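Local atomic coordinates of BDI_3064 protein (Parabacteroides distasonis ATCC 8503, PDB entry 5Z06), a protein that hydrolyses linear beta-1,2-glucan and beta-1,2-glucooligosaccharides of four or more units, releasing sophorose from the non-reducing end. Residues 470-473 and 474-477; 559-562 and 563-567. All blocks are in the same frame, centred on the assembly; numbering follows the deposited sequence.

In the fold
Both contacts are local pairings along single helices of the glycoamylase-like region of this GH144 enzyme. Interaction 1 is the C-terminal end of helix 467-475. Interaction 2 lies within helix 556-573, about ninety residues further along the chain. Their centres are 26 Å apart, and their nearest atoms are about 10 Å apart, so the two do not touch. Each has a methionine laid back along the preceding helical turn, Met-475 in the first and Met-563 in the second. Trp-463, just ahead of helix 467-475, touches Asn-560 and Met-563 of interaction 2. The calcium ion is bound elsewhere, by residues including Glu-12 and Asp-175.

Interaction 1 of 2, residues 470-473 and 474-477; sequences YMLA and IMGP
The C-terminal turn of helix 467-475 brings Met-475 back against Met-471 and Leu-472. The Met-475 chain runs straight beyond CG. With CG anti to its own carbonyl carbon (chi1 -62°), it lies back along the helix beside the Met-471 carbonyl. Met-475 SD is 3.3 Å from Met-471 O. The end methyl Met-475 CE then reaches Met-471 CB at 3.8 Å. Met-475 SD also meets the methyl Leu-472 CD2 at 3.8 Å. Met-471 itself is bent at chi2 and chi3, and the two methionine chains cross at a slant. With Met-475 cut back to an alanine, Met-471 CB and Leu-472 CD2 would probably lose the methyl and sulfur they rest on, and a gap would open beside Trp-427 and Val-693.

Ile-474 behaves similarly one residue earlier. Its CD1 lies over the Tyr-470 carbonyl, 3.2 Å from Tyr-470 O. The backbone hydrogen bond from Ile-474 N to Tyr-470 O is 3.0 Å long. Met-475 N bonds to Met-471 O in the carbonyl plane, although the N-H...O angle is only 136°. Leu-472 O takes Gly-476 N at 2.8 Å and a weak second bond from Met-475 N. Gly-476 is the first residue to leave helical geometry, where the helix ends.

The buried turn is enclosed by several helices. Leu-472 packs on Ser-396, Gln-400 and Leu-403 of helix 392-408, and meets Trp-427 of helix 414-428. Met-471 and Ile-474 touch Ile-700 of helix 691-702. Tyr-470 OH is hydrogen-bonded to Leu-460 O and Leu-444 N, tying this helix to the loop before it and to a more distant loop.

Interaction 2 of 2, residues 559-562 and 563-567; sequences NNQK and MAKIN
Met-563 reaches back one turn to Asn-559, and its chain can be followed atom by atom. Met-563 CB sits 3.2 Å from Asn-560 O. Met-563 CG is anti to the carbonyl carbon of its own residue (chi1 -66°), which sets it 3.6 Å from Asn-559 O. SD carries the extended chain onward to the methyl Met-563 CE, which lies 3.6 Å from Asn-559 ND2. The methionine and asparagine side chains approach at a slant. The methyl merely rests against this nitrogen; the hydrogen bond of Asn-559 ND2 is to Val-526 O.

This is a regular stretch of alpha-helix, part of helix 556-573 in the glycoamylase-like region. Four i to i+4 backbone bonds join its two halves. The straightest is Lys-565 N to Gln-561 O, at 169°. Ile-566 N meets Lys-562 O at 2.8 Å, and the Ile-566 CD1 methyl lies 3.3 Å from the same oxygen.

On a partly exposed side, the CD of Lys-565 passes 4.2 Å from the CG of Gln-561. The polar ends then part: Gln-561 NE2 bonds to Tyr-622 O, while Lys-565 NZ forms a salt bridge with Glu-522. The extended Lys-562 chain carries its NZ to a hydrogen bond with Asn-523 O, on the same strand as Glu-522.

Interaction 1 of 2, residues 470-473 and 474-477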
loop_
_atom_site.group_PDB
_atom_site.type_symbol
_atom_site.label_atom_id
_atom_site.label_comp_id
_atom_site.label_asym_id
_atom_site.label_seq_id
_atom_site.Cartn_x
_atom_site.Cartn_y
_atom_site.Cartn_z
ATOM N N TYR A 470 -4.819 -3.844 24.607
ATOM C CA TYR A 470 -5.295 -4.076 25.971
ATOM C C TYR A 470 -5.606 -5.531 26.205
ATOM O O TYR A 470 -5.280 -6.069 27.241
ATOM C CB TYR A 470 -6.505 -3.217 26.300
ATOM C CG TYR A 470 -6.118 -1.818 26.654
ATOM C CD1 TYR A 470 -5.997 -0.842 25.676
ATOM C CD2 TYR A 470 -5.842 -1.475 27.978
ATOM C CE1 TYR A 470 -5.656 0.441 26.011
ATOM C CE2 TYR A 470 -5.481 -0.191 28.317
ATOM C CZ TYR A 470 -5.385 0.757 27.334
ATOM O OH TYR A 470 -5.018 2.028 27.687
ATOM N N MET A 471 -6.215 -6.167 25.224
ATOM C CA MET A 471 -6.546 -7.569 25.354
ATOM C C MET A 471 -5.283 -8.342 25.648
ATOM O O MET A 471 -5.224 -9.051 26.647
ATOM C CB MET A 471 -7.188 -8.108 24.095
ATOM C CG MET A 471 -8.568 -7.557 23.846
ATOM S SD MET A 471 -9.789 -8.351 24.893
ATOM C CE MET A 471 -10.795 -6.910 25.150
ATOM N N LEU A 472 -4.275 -8.174 24.802
ATOM C CA LEU A 472 -3.067 -8.971 24.933
ATOM C C LEU A 472 -2.302 -8.614 26.173
ATOM O O LEU A 472 -1.770 -9.506 26.831
ATOM C CB LEU A 472 -2.193 -8.905 23.691
ATOM C CG LEU A 472 -2.817 -9.673 22.519
ATOM C CD1 LEU A 472 -2.098 -9.346 21.213
ATOM C CD2 LEU A 472 -2.758 -11.171 22.739
ATOM N N ALA A 473 -2.283 -7.330 26.512
ATOM C CA ALA A 473 -1.679 -6.881 27.750
ATOM C C ALA A 473 -2.255 -7.599 28.954
ATOM O O ALA A 473 -1.522 -7.986 29.824
ATOM C CB ALA A 473 -1.813 -5.376 27.913
ATOM N N ILE A 474 -3.568 -7.774 28.964
ATOM C CA ILE A 474 -4.302 -8.444 30.024
ATOM C C ILE A 474 -4.146 -9.985 29.952
ATOM O O ILE A 474 -4.268 -10.695 30.965
ATOM C CB ILE A 474 -5.799 -8.026 29.920
ATOM C CG1 ILE A 474 -5.951 -6.522 30.209
ATOM C CG2 ILE A 474 -6.702 -8.810 30.878
ATOM C CD1 ILE A 474 -7.264 -5.925 29.734
ATOM N N MET A 475 -3.906 -10.505 28.758
ATOM C CA MET A 475 -3.704 -11.952 28.574
ATOM C C MET A 475 -2.293 -12.369 28.853
ATOM O O MET A 475 -2.037 -13.548 29.055
ATOM C CB MET A 475 -4.041 -12.349 27.147
ATOM C CG MET A 475 -5.493 -12.093 26.777
ATOM S SD MET A 475 -5.677 -11.906 24.992
ATOM C CE MET A 475 -7.466 -11.769 24.913
ATOM N N GLY A 476 -1.362 -11.418 28.823
ATOM C CA GLY A 476 0.047 -11.692 29.082
ATOM C C GLY A 476 0.167 -12.473 30.376
ATOM O O GLY A 476 -0.317 -12.010 31.401
ATOM N N PRO A 477 0.772 -13.672 30.331
ATOM C CA PRO A 477 0.761 -14.531 31.506
ATOM C C PRO A 477 1.755 -14.108 32.582
ATOM O O PRO A 477 1.526 -14.368 33.757
ATOM C CB PRO A 477 1.138 -15.896 30.927
ATOM C CG PRO A 477 2.057 -15.547 29.805
ATOM C CD PRO A 477 1.424 -14.333 29.182
#

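Interaction 2 of 2, residues 559-562 and 563-567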
loop_
_atom_site.group_PDB
_atom_site.type_symbol
_atom_site.label_atom_id
_atom_site.label_comp_id
_atom_site.label_asym_id
_atom_site.label_seq_id
_atom_site.Cartn_x
_atom_site.Cartn_y
_atom_site.Cartn_z
ATOM N N ASN A 559 -21.423 -4.424 17.379
ATOM C CA ASN A 559 -21.063 -3.019 17.289
ATOM C C ASN A 559 -20.160 -2.714 16.080
ATOM O O ASN A 559 -20.368 -1.725 15.379
ATOM C CB ASN A 559 -20.372 -2.561 18.565
ATOM C CG ASN A 559 -20.487 -1.061 18.762
ATOM O OD1 ASN A 559 -21.587 -0.534 18.963
ATOM N ND2 ASN A 559 -19.368 -0.362 18.667
ATOM N N ASN A 560 -19.151 -3.563 15.866
ATOM C CA ASN A 560 -18.265 -3.455 14.712
ATOM C C ASN A 560 -19.078 -3.543 13.428
ATOM O O ASN A 560 -18.890 -2.748 12.513
ATOM C CB ASN A 560 -17.204 -4.567 14.711
ATOM C CG ASN A 560 -16.159 -4.385 15.786
ATOM O OD1 ASN A 560 -16.196 -3.424 16.563
ATOM N ND2 ASN A 560 -15.229 -5.326 15.855
ATOM N N GLN A 561 -19.992 -4.503 13.377
ATOM C CA GLN A 561 -20.811 -4.696 12.187
ATOM C C GLN A 561 -21.610 -3.438 11.875
ATOM O O GLN A 561 -21.746 -3.066 10.715
ATOM C CB GLN A 561 -21.730 -5.891 12.354
ATOM C CG GLN A 561 -22.660 -6.171 11.183
ATOM C CD GLN A 561 -23.606 -7.293 11.493
ATOM O OE1 GLN A 561 -24.337 -7.230 12.482
ATOM N NE2 GLN A 561 -23.600 -8.326 10.667
ATOM N N LYS A 562 -22.125 -2.796 12.915
ATOM C CA LYS A 562 -22.783 -1.521 12.754
ATOM C C LYS A 562 -21.887 -0.485 12.126
ATOM O O LYS A 562 -22.344 0.267 11.260
ATOM C CB LYS A 562 -23.290 -0.993 14.087
ATOM C CG LYS A 562 -24.592 -1.632 14.485
ATOM C CD LYS A 562 -24.950 -1.220 15.883
ATOM C CE LYS A 562 -26.184 -1.939 16.364
ATOM N NZ LYS A 562 -26.394 -1.523 17.768
ATOM N N MET A 563 -20.630 -0.429 12.567
ATOM C CA MET A 563 -19.678 0.474 11.948
ATOM C C MET A 563 -19.512 0.201 10.441
ATOM O O MET A 563 -19.515 1.125 9.638
ATOM C CB MET A 563 -18.352 0.442 12.673
ATOM C CG MET A 563 -18.474 1.005 14.080
ATOM S SD MET A 563 -16.916 0.900 14.968
ATOM C CE MET A 563 -17.355 1.724 16.488
ATOM N N ALA A 564 -19.393 -1.062 10.063
ATOM C CA ALA A 564 -19.283 -1.409 8.664
ATOM C C ALA A 564 -20.508 -0.942 7.900
ATOM O O ALA A 564 -20.386 -0.298 6.863
ATOM C CB ALA A 564 -19.078 -2.900 8.489
ATOM N N LYS A 565 -21.692 -1.252 8.419
ATOM C CA LYS A 565 -22.922 -0.846 7.752
ATOM C C LYS A 565 -23.074 0.655 7.644
ATOM O O LYS A 565 -23.590 1.140 6.656
ATOM C CB LYS A 565 -24.120 -1.407 8.491
ATOM C CG LYS A 565 -24.326 -2.889 8.242
ATOM C CD LYS A 565 -25.285 -3.465 9.265
ATOM C CE LYS A 565 -26.610 -3.887 8.677
ATOM N NZ LYS A 565 -27.584 -4.087 9.782
ATOM N N ILE A 566 -22.670 1.364 8.696
ATOM C CA ILE A 566 -22.716 2.810 8.748
ATOM C C ILE A 566 -21.834 3.361 7.657
ATOM O O ILE A 566 -22.200 4.279 6.944
ATOM C CB ILE A 566 -22.226 3.331 10.123
ATOM C CG1 ILE A 566 -23.342 3.225 11.184
ATOM C CG2 ILE A 566 -21.756 4.773 10.056
ATOM C CD1 ILE A 566 -22.862 3.267 12.619
ATOM N N ASN A 567 -20.634 2.802 7.576
ATOM C CA ASN A 567 -19.681 3.196 6.580
ATOM C C ASN A 567 -20.266 2.959 5.172
ATOM O O ASN A 567 -20.286 3.883 4.339
ATOM C CB ASN A 567 -18.337 2.465 6.833
ATOM C CG ASN A 567 -17.199 3.047 6.035
ATOM O OD1 ASN A 567 -17.314 3.175 4.813
ATOM N ND2 ASN A 567 -16.083 3.358 6.703
#